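Myosin light chain 1 (Saccharomyces cerevisiae, PDB 1M45) serves as a calmodulin-like light chain that binds the IQ motifs of yeast myosins and IQG1, supporting cytokinesis and vesicle delivery to the bud neck. Local coordinates at residues A[90-95]-A[102-107]; A[123-128]-A[134-139]; A[108-113]-A[119-124]; A[39-44]-A[72-77]. All coordinates share one frame; numbering follows the deposited sequence.

Interaction 1 (A[90-95]-A[102-107]); sequences QVFDKE and VGDLRY
F92 turns CG away from its own carbonyl carbon (chi1 -60°), and Y107 sets CG opposite its backbone N (chi1 174°); these two torsions send the rings across the contact to each other. F92 CE2 lies 3.5 Å from Y107 CD2 and almost as near to Y107 CE2, while F92 CZ is 4.0 Å from Y107 CE2. The ring centroids are 5.9 Å apart and the planes are inclined at 57°, so the rings meet rim to rim and neither lies over the face of the other. The touch is apolar, rim against rim, and not a stack.

The polar half of the contact works through solvent. D104 also directs its CB at the loop, and one water donates both to the backbone carbonyl F92 O, at 2.9 Å, and to the carboxylate oxygen D104 OD2, at 2.7 Å. F92 O and D104 OD2 are both acceptors, 4.1 Å apart, and the water supplies the protons that join them. K94 NZ, 5.4 Å from D104 OD2, is not in contact, though its positive charge may favour the anionic carboxylate.

D93 and D104 are inferred calcium ligands, and the arrangement is that of an EF-hand loop joined to its exiting helix. A type I turn from Q90 to D93 leads the chain out of helix 83-90. Strand 99-101 then leads into helix 102-111, whose L105 turns away from the loop towards helix 118-125 and strand 135-137, while L112 beyond its end touches both rings.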
loop_
_atom_site.group_PDB
_atom_site.type_symbol
_atom_site.label_atom_id
_atom_site.label_comp_id
_atom_site.label_asym_id
_atom_site.label_seq_id
_atom_site.Cartn_x
_atom_site.Cartn_y
_atom_site.Cartn_z
ATOM N N GLN A 90 0.340 -12.060 16.010
ATOM C CA GLN A 90 0.436 -12.991 17.129
ATOM C C GLN A 90 -0.949 -13.491 17.505
ATOM O O GLN A 90 -1.096 -14.578 18.031
ATOM C CB GLN A 90 1.187 -12.393 18.310
ATOM C CG GLN A 90 2.677 -12.345 18.029
ATOM C CD GLN A 90 3.497 -11.726 19.159
ATOM O OE1 GLN A 90 4.732 -11.775 19.127
ATOM N NE2 GLN A 90 2.822 -11.149 20.150
ATOM N N VAL A 91 -1.961 -12.704 17.171
ATOM C CA VAL A 91 -3.345 -13.110 17.409
ATOM C C VAL A 91 -3.694 -14.390 16.637
ATOM O O VAL A 91 -4.489 -15.228 17.105
ATOM C CB VAL A 91 -4.298 -11.974 17.085
ATOM C CG1 VAL A 91 -5.742 -12.472 17.030
ATOM C CG2 VAL A 91 -4.143 -10.855 18.103
ATOM N N PHE A 92 -3.061 -14.568 15.483
ATOM C CA PHE A 92 -3.300 -15.713 14.630
ATOM C C PHE A 92 -2.156 -16.714 14.675
ATOM O O PHE A 92 -2.079 -17.615 13.868
ATOM C CB PHE A 92 -3.539 -15.236 13.193
ATOM C CG PHE A 92 -4.723 -14.322 13.080
ATOM C CD1 PHE A 92 -4.620 -12.973 13.437
ATOM C CD2 PHE A 92 -5.943 -14.806 12.619
ATOM C CE1 PHE A 92 -5.737 -12.122 13.363
ATOM C CE2 PHE A 92 -7.052 -13.967 12.530
ATOM C CZ PHE A 92 -6.952 -12.620 12.906
ATOM N N ASP A 93 -1.259 -16.539 15.644
ATOM C CA ASP A 93 -0.109 -17.416 15.760
ATOM C C ASP A 93 -0.431 -18.424 16.856
ATOM O O ASP A 93 -0.316 -18.128 18.053
ATOM C CB ASP A 93 1.128 -16.610 16.094
ATOM C CG ASP A 93 2.396 -17.398 15.970
ATOM O OD1 ASP A 93 2.385 -18.654 16.042
ATOM O OD2 ASP A 93 3.489 -16.812 15.817
ATOM N N LYS A 94 -0.818 -19.616 16.413
ATOM C CA LYS A 94 -1.316 -20.649 17.299
ATOM C C LYS A 94 -0.274 -21.127 18.318
ATOM O O LYS A 94 -0.560 -21.197 19.521
ATOM C CB LYS A 94 -1.859 -21.801 16.446
ATOM C CG LYS A 94 -2.414 -22.981 17.235
ATOM C CD LYS A 94 -3.369 -23.827 16.406
ATOM C CE LYS A 94 -2.778 -24.230 15.066
ATOM N NZ LYS A 94 -2.763 -23.078 14.104
ATOM N N GLU A 95 0.929 -21.414 17.829
ATOM C CA GLU A 95 2.005 -21.951 18.655
ATOM C C GLU A 95 3.123 -20.941 18.893
ATOM O O GLU A 95 4.220 -21.305 19.330
ATOM C CB GLU A 95 2.584 -23.211 18.003
ATOM C CG GLU A 95 1.552 -24.208 17.504
ATOM C CD GLU A 95 2.161 -25.260 16.603
ATOM O OE1 GLU A 95 3.036 -26.014 17.084
ATOM O OE2 GLU A 95 1.777 -25.325 15.414
ATOM N N VAL A 102 -1.420 -19.280 5.315
ATOM C CA VAL A 102 -1.827 -18.408 4.211
ATOM C C VAL A 102 -3.332 -18.146 4.275
ATOM O O VAL A 102 -3.798 -17.046 3.950
ATOM C CB VAL A 102 -1.351 -18.936 2.849
ATOM C CG1 VAL A 102 -1.975 -20.276 2.516
ATOM C CG2 VAL A 102 -1.685 -17.930 1.766
ATOM N N GLY A 103 -4.093 -19.154 4.705
ATOM C CA GLY A 103 -5.530 -18.958 4.868
ATOM C C GLY A 103 -5.864 -17.929 5.947
ATOM O O GLY A 103 -6.762 -17.108 5.761
ATOM N N ASP A 104 -5.164 -17.978 7.081
ATOM C CA ASP A 104 -5.397 -16.983 8.129
ATOM C C ASP A 104 -4.964 -15.588 7.669
ATOM O O ASP A 104 -5.555 -14.578 8.088
ATOM C CB ASP A 104 -4.673 -17.332 9.405
ATOM C CG ASP A 104 -5.351 -18.445 10.171
ATOM O OD1 ASP A 104 -6.550 -18.712 9.938
ATOM O OD2 ASP A 104 -4.764 -19.043 11.064
ATOM N N LEU A 105 -3.921 -15.530 6.831
ATOM C CA LEU A 105 -3.472 -14.220 6.360
ATOM C C LEU A 105 -4.543 -13.632 5.470
ATOM O O LEU A 105 -4.882 -12.428 5.557
ATOM C CB LEU A 105 -2.118 -14.311 5.660
ATOM C CG LEU A 105 -1.609 -12.999 5.037
ATOM C CD1 LEU A 105 -1.553 -11.909 6.105
ATOM C CD2 LEU A 105 -0.166 -13.234 4.461
ATOM N N ARG A 106 -5.083 -14.473 4.586
ATOM C CA ARG A 106 -6.185 -13.986 3.744
ATOM C C ARG A 106 -7.365 -13.529 4.585
ATOM O O ARG A 106 -8.006 -12.489 4.282
ATOM C CB ARG A 106 -6.602 -15.043 2.730
ATOM C CG ARG A 106 -7.665 -14.559 1.772
ATOM C CD ARG A 106 -7.893 -15.539 0.628
ATOM N NE ARG A 106 -6.703 -15.555 -0.234
ATOM C CZ ARG A 106 -6.573 -14.860 -1.353
ATOM N NH1 ARG A 106 -7.544 -14.066 -1.791
ATOM N NH2 ARG A 106 -5.430 -14.922 -2.032
ATOM N N TYR A 107 -7.697 -14.318 5.617
ATOM C CA TYR A 107 -8.746 -13.959 6.544
ATOM C C TYR A 107 -8.520 -12.591 7.176
ATOM O O TYR A 107 -9.423 -11.746 7.187
ATOM C CB TYR A 107 -8.874 -15.028 7.612
ATOM C CG TYR A 107 -9.852 -14.689 8.736
ATOM C CD1 TYR A 107 -11.188 -15.055 8.651
ATOM C CD2 TYR A 107 -9.414 -14.057 9.888
ATOM C CE1 TYR A 107 -12.081 -14.762 9.711
ATOM C CE2 TYR A 107 -10.289 -13.753 10.938
ATOM C CZ TYR A 107 -11.592 -14.117 10.830
ATOM O OH TYR A 107 -12.428 -13.843 11.856
HETATM O O HOH W 1 -2.102 -19.018 11.352
#

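Interaction 2 (A[123-128]-A[134-139]); sequences ELLKGV and GEIDYK
I136 meets L125 and V128 in a small apolar cluster, and the residues around it in 134-139 show how a short strand can present a single side chain to L125 of helix 118-125 and V128 in the loop that follows. At the start, G134 takes a positive phi of 69° and leads into strand 135-137, which opens with E135.

I136 comes next, and here the contact is made. Its CG1 branch lies opposite the carbonyl carbon (chi1 -71°), which leaves CG2 opposite the backbone N. V128 CG1 settles against both branches: it is 4.0 Å from I136 CG2, 4.1 Å from I136 CD1 and 4.2 Å from I136 CG1. The two side chains run at about a right angle, one valine methyl resting against these three carbons of the isoleucine. The far end of I136 also reaches the leucine, with I136 CD1 4.3 Å from L125 CD2. A type I turn, closed by V128 N to L125 O at 2.9 Å, carries the chain from L125 to V128 and places V128 on the same isoleucine.

Through its backbone I136 pairs with V100 of the antiparallel strand 99-101, forming the two-stranded link between paired EF-hand loops. Beyond it, D137 is the N-cap of helix 138-146, bonding through OD1 to K140 N, and Y138 OH and D93 OD2 are hydrogen-bonded.

Across the two segments, then, the chemistry is van der Waals contact between aliphatic carbons. Such contact is unstrained and hardly directional; shape and burial hold it, and through I136 the strand pair reaches into the apolar core.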
loop_
_atom_site.group_PDB
_atom_site.type_symbol
_atom_site.label_atom_id
_atom_site.label_comp_id
_atom_site.label_asym_id
_atom_site.label_seq_id
_atom_site.Cartn_x
_atom_site.Cartn_y
_atom_site.Cartn_z
ATOM N N GLU A 123 -2.744 -10.617 -5.595
ATOM C CA GLU A 123 -1.622 -9.848 -6.111
ATOM C C GLU A 123 -0.509 -9.717 -5.071
ATOM O O GLU A 123 0.675 -9.893 -5.386
ATOM C CB GLU A 123 -2.059 -8.463 -6.637
ATOM C CG GLU A 123 -1.031 -7.830 -7.608
ATOM C CD GLU A 123 -1.589 -6.616 -8.345
ATOM O OE1 GLU A 123 -2.790 -6.306 -8.135
ATOM O OE2 GLU A 123 -0.868 -5.971 -9.134
ATOM N N LEU A 124 -0.886 -9.433 -3.839
ATOM C CA LEU A 124 0.075 -9.326 -2.762
ATOM C C LEU A 124 0.921 -10.591 -2.584
ATOM O O LEU A 124 2.141 -10.502 -2.391
ATOM C CB LEU A 124 -0.644 -9.109 -1.426
ATOM C CG LEU A 124 0.154 -9.262 -0.136
ATOM C CD1 LEU A 124 1.193 -8.136 0.006
ATOM C CD2 LEU A 124 -0.815 -9.216 1.034
ATOM N N LEU A 125 0.256 -11.746 -2.622
ATOM C CA LEU A 125 0.932 -13.021 -2.302
ATOM C C LEU A 125 1.727 -13.638 -3.429
ATOM O O LEU A 125 2.461 -14.622 -3.215
ATOM C CB LEU A 125 -0.077 -14.036 -1.786
ATOM C CG LEU A 125 -0.755 -13.643 -0.485
ATOM C CD1 LEU A 125 -1.781 -14.697 -0.078
ATOM C CD2 LEU A 125 0.299 -13.421 0.652
ATOM N N LYS A 126 1.613 -13.056 -4.616
ATOM C CA LYS A 126 2.293 -13.603 -5.779
ATOM C C LYS A 126 3.732 -14.027 -5.569
ATOM O O LYS A 126 4.133 -15.093 -6.038
ATOM C CB LYS A 126 2.228 -12.619 -6.944
ATOM C CG LYS A 126 1.170 -12.978 -7.964
ATOM C CD LYS A 126 1.622 -14.185 -8.785
ATOM C CE LYS A 126 0.648 -14.553 -9.899
ATOM N NZ LYS A 126 0.352 -13.406 -10.812
ATOM N N GLY A 127 4.504 -13.202 -4.869
ATOM C CA GLY A 127 5.893 -13.527 -4.588
ATOM C C GLY A 127 6.204 -13.901 -3.142
ATOM O O GLY A 127 7.373 -14.003 -2.772
ATOM N N VAL A 128 5.179 -14.122 -2.331
ATOM C CA VAL A 128 5.371 -14.416 -0.914
ATOM C C VAL A 128 5.569 -15.904 -0.775
ATOM O O VAL A 128 4.777 -16.703 -1.301
ATOM C CB VAL A 128 4.150 -13.950 -0.086
ATOM C CG1 VAL A 128 4.323 -14.347 1.397
ATOM C CG2 VAL A 128 4.003 -12.427 -0.174
ATOM N N GLY A 134 1.909 -24.704 4.382
ATOM C CA GLY A 134 1.024 -23.620 4.006
ATOM C C GLY A 134 1.185 -22.404 4.900
ATOM O O GLY A 134 0.295 -21.567 4.911
ATOM N N GLU A 135 2.343 -22.251 5.550
ATOM C CA GLU A 135 2.595 -21.108 6.434
ATOM C C GLU A 135 3.575 -20.067 5.919
ATOM O O GLU A 135 4.452 -20.352 5.093
ATOM C CB GLU A 135 3.041 -21.582 7.809
ATOM C CG GLU A 135 1.946 -22.393 8.487
ATOM C CD GLU A 135 2.231 -22.649 9.949
ATOM O OE1 GLU A 135 3.354 -23.048 10.275
ATOM O OE2 GLU A 135 1.327 -22.427 10.771
ATOM N N ILE A 136 3.438 -18.854 6.465
ATOM C CA ILE A 136 4.259 -17.717 6.059
ATOM C C ILE A 136 4.946 -17.168 7.291
ATOM O O ILE A 136 4.311 -17.038 8.332
ATOM C CB ILE A 136 3.322 -16.622 5.467
ATOM C CG1 ILE A 136 2.770 -17.063 4.124
ATOM C CG2 ILE A 136 4.075 -15.275 5.266
ATOM C CD1 ILE A 136 1.531 -16.242 3.694
ATOM N N ASP A 137 6.236 -16.833 7.162
ATOM C CA ASP A 137 6.990 -16.183 8.240
ATOM C C ASP A 137 6.523 -14.725 8.238
ATOM O O ASP A 137 6.821 -13.997 7.303
ATOM C CB ASP A 137 8.502 -16.253 7.941
ATOM C CG ASP A 137 9.329 -15.665 9.056
ATOM O OD1 ASP A 137 9.084 -14.511 9.418
ATOM O OD2 ASP A 137 10.217 -16.303 9.676
ATOM N N TYR A 138 5.758 -14.323 9.248
ATOM C CA TYR A 138 5.123 -13.002 9.152
ATOM C C TYR A 138 6.064 -11.840 9.368
ATOM O O TYR A 138 5.872 -10.796 8.768
ATOM C CB TYR A 138 3.893 -12.864 10.008
ATOM C CG TYR A 138 3.974 -13.260 11.459
ATOM C CD1 TYR A 138 4.529 -12.398 12.406
ATOM C CD2 TYR A 138 3.363 -14.435 11.906
ATOM C CE1 TYR A 138 4.524 -12.722 13.761
ATOM C CE2 TYR A 138 3.360 -14.768 13.253
ATOM C CZ TYR A 138 3.939 -13.910 14.174
ATOM O OH TYR A 138 3.933 -14.263 15.499
ATOM N N LYS A 139 7.097 -12.024 10.182
ATOM C CA LYS A 139 8.081 -10.938 10.288
ATOM C C LYS A 139 8.773 -10.670 8.953
ATOM O O LYS A 139 9.028 -9.500 8.617
ATOM C CB LYS A 139 9.133 -11.243 11.352
ATOM C CG LYS A 139 8.644 -10.985 12.762
ATOM C CD LYS A 139 9.790 -11.170 13.751
ATOM C CE LYS A 139 9.370 -10.805 15.132
ATOM N NZ LYS A 139 8.985 -9.388 15.232
#

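Interaction 3 (A[108-113]-A[119-124]); sequences MLTGLG and AEVDEL
T110 OG1 hydrogen-bonds to R106 O of its own helix, one turn earlier, and the threonine methyl meets V121. With chi1 at 66°, OG1 sits between the backbone N and the carbonyl carbon, and CG2, beside the backbone N, is turned to V121, with T110 CG2 3.5 Å from V121 CG2. The two side chains run at about a right angle, so a methyl meets a methyl with no polar atom between. V121 CG2 is shared, since it also lies 3.9 Å from L109 CB.

A second point of touch lies beside it. L109 CD1 is 3.5 Å from L124 CD2, the leucine side chains again at about a right angle; both residues are buried. All the close approaches are between carbons, and they are short enough to make this a snug fit.

The contact packs helix 102-111 against helix 118-125, which follows it after a short linker, within the EF-hand pair; a backbone bond between L109 and L116 ties the linker back to the first helix. D122 makes a salt bridge with R106. L124 also touches F141 and V145 of helix 138-146, and L109 and L124 both pack against the bound IQ peptide.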
loop_
_atom_site.group_PDB
_atom_site.type_symbol
_atom_site.label_atom_id
_atom_site.label_comp_id
_atom_site.label_asym_id
_atom_site.label_seq_id
_atom_site.Cartn_x
_atom_site.Cartn_y
_atom_site.Cartn_z
ATOM N N MET A 108 -7.309 -12.375 7.684
ATOM C CA MET A 108 -6.953 -11.104 8.300
ATOM C C MET A 108 -7.158 -9.941 7.339
ATOM O O MET A 108 -7.745 -8.929 7.701
ATOM C CB MET A 108 -5.489 -11.100 8.755
ATOM C CG MET A 108 -5.132 -12.080 9.888
ATOM S SD MET A 108 -3.326 -12.075 10.147
ATOM C CE MET A 108 -3.092 -10.482 10.908
ATOM N N LEU A 109 -6.650 -10.088 6.119
ATOM C CA LEU A 109 -6.658 -9.013 5.161
ATOM C C LEU A 109 -7.975 -8.729 4.450
ATOM O O LEU A 109 -8.230 -7.592 4.113
ATOM C CB LEU A 109 -5.557 -9.223 4.117
ATOM C CG LEU A 109 -4.170 -9.303 4.771
ATOM C CD1 LEU A 109 -3.171 -9.489 3.672
ATOM C CD2 LEU A 109 -3.836 -8.001 5.536
ATOM N N THR A 110 -8.787 -9.762 4.247
ATOM C CA THR A 110 -10.061 -9.584 3.565
ATOM C C THR A 110 -11.260 -9.531 4.480
ATOM O O THR A 110 -12.318 -9.063 4.071
ATOM C CB THR A 110 -10.324 -10.689 2.548
ATOM O OG1 THR A 110 -10.486 -11.939 3.227
ATOM C CG2 THR A 110 -9.179 -10.837 1.556
ATOM N N GLY A 111 -11.118 -10.053 5.680
ATOM C CA GLY A 111 -12.247 -10.084 6.613
ATOM C C GLY A 111 -12.222 -9.053 7.720
ATOM O O GLY A 111 -13.216 -8.882 8.416
ATOM N N LEU A 112 -11.075 -8.412 7.930
ATOM C CA LEU A 112 -10.918 -7.426 8.997
ATOM C C LEU A 112 -10.423 -6.091 8.450
ATOM O O LEU A 112 -10.066 -5.993 7.272
ATOM C CB LEU A 112 -9.936 -7.950 10.069
ATOM C CG LEU A 112 -10.299 -9.266 10.769
ATOM C CD1 LEU A 112 -9.121 -9.857 11.543
ATOM C CD2 LEU A 112 -11.507 -9.066 11.675
ATOM N N GLY A 113 -10.398 -5.074 9.313
ATOM C CA GLY A 113 -9.923 -3.749 8.947
ATOM C C GLY A 113 -10.680 -3.156 7.777
ATOM O O GLY A 113 -11.906 -3.180 7.718
ATOM N N ALA A 119 -8.789 -10.381 -4.888
ATOM C CA ALA A 119 -7.816 -10.038 -5.942
ATOM C C ALA A 119 -6.608 -9.305 -5.411
ATOM O O ALA A 119 -5.462 -9.604 -5.827
ATOM C CB ALA A 119 -8.474 -9.216 -7.057
ATOM N N GLU A 120 -6.816 -8.328 -4.532
ATOM C CA GLU A 120 -5.665 -7.614 -3.956
ATOM C C GLU A 120 -4.755 -8.568 -3.183
ATOM O O GLU A 120 -3.540 -8.467 -3.238
ATOM C CB GLU A 120 -6.138 -6.495 -3.027
ATOM C CG GLU A 120 -6.662 -5.290 -3.808
ATOM C CD GLU A 120 -7.278 -4.236 -2.891
ATOM O OE1 GLU A 120 -8.142 -4.562 -2.042
ATOM O OE2 GLU A 120 -6.865 -3.057 -2.978
ATOM N N VAL A 121 -5.366 -9.505 -2.443
ATOM C CA VAL A 121 -4.578 -10.463 -1.707
ATOM C C VAL A 121 -3.852 -11.433 -2.659
ATOM O O VAL A 121 -2.701 -11.780 -2.403
ATOM C CB VAL A 121 -5.405 -11.170 -0.623
ATOM C CG1 VAL A 121 -4.532 -12.210 0.109
ATOM C CG2 VAL A 121 -5.918 -10.122 0.376
ATOM N N ASP A 122 -4.515 -11.836 -3.745
ATOM C CA ASP A 122 -3.805 -12.652 -4.755
ATOM C C ASP A 122 -2.570 -11.904 -5.256
ATOM O O ASP A 122 -1.479 -12.467 -5.331
ATOM C CB ASP A 122 -4.665 -12.976 -5.985
ATOM C CG ASP A 122 -5.869 -13.851 -5.690
ATOM O OD1 ASP A 122 -5.882 -14.554 -4.672
ATOM O OD2 ASP A 122 -6.864 -13.865 -6.464
ATOM N N GLU A 123 -2.744 -10.617 -5.595
ATOM C CA GLU A 123 -1.622 -9.848 -6.111
ATOM C C GLU A 123 -0.509 -9.717 -5.071
ATOM O O GLU A 123 0.675 -9.893 -5.386
ATOM C CB GLU A 123 -2.059 -8.463 -6.637
ATOM C CG GLU A 123 -1.031 -7.830 -7.608
ATOM C CD GLU A 123 -1.589 -6.616 -8.345
ATOM O OE1 GLU A 123 -2.790 -6.306 -8.135
ATOM O OE2 GLU A 123 -0.868 -5.971 -9.134
ATOM N N LEU A 124 -0.886 -9.433 -3.839
ATOM C CA LEU A 124 0.075 -9.326 -2.762
ATOM C C LEU A 124 0.921 -10.591 -2.584
ATOM O O LEU A 124 2.141 -10.502 -2.391
ATOM C CB LEU A 124 -0.644 -9.109 -1.426
ATOM C CG LEU A 124 0.154 -9.262 -0.136
ATOM C CD1 LEU A 124 1.193 -8.136 0.006
ATOM C CD2 LEU A 124 -0.815 -9.216 1.034
#

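Interaction 4 (A[39-44]-A[72-77]); sequences NQLVQD and KELDAT
L41 and T77 reach towards each other tip to tip, L41 CD2 lying 3.9 Å from T77 CG2. The leucine carries CG opposite its backbone N (chi1 174°), which extends the side chain off helix 39-47. Its CD2 then finds three neighbours: the threonine methyl, the backbone oxygen E73 O at 4.0 Å from L41 CD2, and L74 CD2 at 4.1 Å.

The rotation of T77 does two things. Its chi1 of 73° swings T77 OG1 back to L74 O, a 2.7 Å bond lying in the carbonyl plane, and points the methyl at the leucine. L74 O also accepts T77 N at 3.0 Å, so two donors from one residue grip that carbonyl and fix the threonine's rotation; OG1 is further bonded to N36 N. E73 starts towards helix 39-47, but its chain folds so that the carboxylate leads away, leaving CB beside L41 CD1.

Within helix 39-47, Q40 NE2 bonds to D44 OD1 at 2.7 Å, on the outer face one turn apart.

The contact packs L41 of helix 39-47 against E73, L74 and T77, mainly through carbon atoms, joining helices within the N-terminal lobe of a two-lobed, calmodulin-like light chain.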
loop_
_atom_site.group_PDB
_atom_site.type_symbol
_atom_site.label_atom_id
_atom_site.label_comp_id
_atom_site.label_asym_id
_atom_site.label_seq_id
_atom_site.Cartn_x
_atom_site.Cartn_y
_atom_site.Cartn_z
ATOM N N ASN A 39 -7.353 6.073 1.451
ATOM C CA ASN A 39 -8.208 6.711 0.448
ATOM C C ASN A 39 -8.695 8.081 0.959
ATOM O O ASN A 39 -8.778 9.060 0.209
ATOM C CB ASN A 39 -9.398 5.801 0.084
ATOM C CG ASN A 39 -8.967 4.467 -0.601
ATOM O OD1 ASN A 39 -7.814 4.293 -1.012
ATOM N ND2 ASN A 39 -9.911 3.529 -0.718
ATOM N N GLN A 40 -8.983 8.166 2.265
ATOM C CA GLN A 40 -9.404 9.438 2.842
ATOM C C GLN A 40 -8.410 10.581 2.668
ATOM O O GLN A 40 -8.790 11.707 2.301
ATOM C CB GLN A 40 -9.821 9.269 4.319
ATOM C CG GLN A 40 -10.376 10.521 4.950
ATOM C CD GLN A 40 -11.635 10.985 4.262
ATOM O OE1 GLN A 40 -12.581 10.211 4.085
ATOM N NE2 GLN A 40 -11.654 12.248 3.861
ATOM N N LEU A 41 -7.132 10.304 2.915
ATOM C CA LEU A 41 -6.109 11.315 2.748
ATOM C C LEU A 41 -6.050 11.813 1.303
ATOM O O LEU A 41 -5.887 12.997 1.062
ATOM C CB LEU A 41 -4.723 10.800 3.194
ATOM C CG LEU A 41 -3.562 11.767 2.920
ATOM C CD1 LEU A 41 -3.793 13.102 3.592
ATOM C CD2 LEU A 41 -2.245 11.166 3.433
ATOM N N VAL A 42 -6.180 10.887 0.363
ATOM C CA VAL A 42 -6.169 11.249 -1.060
ATOM C C VAL A 42 -7.316 12.267 -1.325
ATOM O O VAL A 42 -7.109 13.309 -1.935
ATOM C CB VAL A 42 -6.293 10.005 -1.935
ATOM C CG1 VAL A 42 -6.284 10.373 -3.414
ATOM C CG2 VAL A 42 -5.157 9.004 -1.635
ATOM N N GLN A 43 -8.510 11.942 -0.834
ATOM C CA GLN A 43 -9.674 12.821 -0.988
ATOM C C GLN A 43 -9.476 14.180 -0.322
ATOM O O GLN A 43 -9.861 15.197 -0.896
ATOM C CB GLN A 43 -10.929 12.131 -0.422
ATOM C CG GLN A 43 -11.299 10.854 -1.132
ATOM C CD GLN A 43 -11.586 11.069 -2.606
ATOM O OE1 GLN A 43 -11.150 10.290 -3.437
ATOM N NE2 GLN A 43 -12.315 12.137 -2.929
ATOM N N ASP A 44 -8.842 14.224 0.847
ATOM C CA ASP A 44 -8.594 15.498 1.509
ATOM C C ASP A 44 -7.644 16.360 0.680
ATOM O O ASP A 44 -7.815 17.575 0.583
ATOM C CB ASP A 44 -8.008 15.312 2.921
ATOM C CG ASP A 44 -8.899 14.484 3.840
ATOM O OD1 ASP A 44 -10.137 14.524 3.728
ATOM O OD2 ASP A 44 -8.417 13.744 4.723
ATOM N N LYS A 72 4.500 16.609 4.760
ATOM C CA LYS A 72 4.515 16.015 6.094
ATOM C C LYS A 72 3.483 14.937 6.243
ATOM O O LYS A 72 3.771 13.873 6.808
ATOM C CB LYS A 72 4.328 17.076 7.208
ATOM C CG LYS A 72 5.515 18.002 7.372
ATOM C CD LYS A 72 5.737 18.912 6.150
ATOM C CE LYS A 72 6.661 20.105 6.448
ATOM N NZ LYS A 72 6.740 21.059 5.283
ATOM N N GLU A 73 2.285 15.183 5.727
ATOM C CA GLU A 73 1.217 14.190 5.874
ATOM C C GLU A 73 1.497 12.952 5.048
ATOM O O GLU A 73 1.175 11.824 5.466
ATOM C CB GLU A 73 -0.123 14.787 5.473
ATOM C CG GLU A 73 -0.542 15.957 6.370
ATOM C CD GLU A 73 0.013 17.318 5.950
ATOM O OE1 GLU A 73 1.045 17.436 5.254
ATOM O OE2 GLU A 73 -0.595 18.322 6.370
ATOM N N LEU A 74 2.111 13.153 3.888
ATOM C CA LEU A 74 2.425 12.009 3.007
ATOM C C LEU A 74 3.623 11.264 3.558
ATOM O O LEU A 74 3.618 10.039 3.615
ATOM C CB LEU A 74 2.674 12.465 1.547
ATOM C CG LEU A 74 1.386 12.943 0.860
ATOM C CD1 LEU A 74 1.751 13.705 -0.417
ATOM C CD2 LEU A 74 0.585 11.697 0.489
ATOM N N ASP A 75 4.622 12.012 4.008
ATOM C CA ASP A 75 5.781 11.391 4.608
ATOM C C ASP A 75 5.404 10.557 5.841
ATOM O O ASP A 75 6.012 9.530 6.073
ATOM C CB ASP A 75 6.803 12.455 4.980
ATOM C CG ASP A 75 7.984 11.883 5.634
ATOM O OD1 ASP A 75 8.636 11.017 5.015
ATOM O OD2 ASP A 75 8.323 12.234 6.780
ATOM N N ALA A 76 4.410 11.010 6.608
ATOM C CA ALA A 76 3.897 10.282 7.784
ATOM C C ALA A 76 3.329 8.908 7.437
ATOM O O ALA A 76 3.246 8.047 8.318
ATOM C CB ALA A 76 2.841 11.111 8.506
ATOM N N THR A 77 2.972 8.682 6.164
ATOM C CA THR A 77 2.453 7.364 5.757
ATOM C C THR A 77 3.570 6.368 5.442
ATOM O O THR A 77 3.269 5.223 5.118
ATOM C CB THR A 77 1.497 7.447 4.536
ATOM O OG1 THR A 77 2.259 7.722 3.366
ATOM C CG2 THR A 77 0.457 8.611 4.698
#

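Interactions 1, 2 and 3 form one continuous cluster in the C-terminal EF-hand pair, with centres 11 to 13 Å apart. Interactions 1 and 2 are tied by D93 OD2 to Y138 OH at 2.6 Å and by V102 N to G134 O at 2.9 Å. Interactions 1 and 3 are joined by the salt bridge R106 NH2 to D122 OD1, 2.7 Å, which ties helix 102-111 to D122, an inferred ligand of the third calcium site. Interactions 2 and 3 share E123 and L124, which also meet the bound IQ peptide. Interaction 4 stands apart in the other lobe, its centre 21 Å from that of interaction 3, with nearest atoms about 8 Å apart.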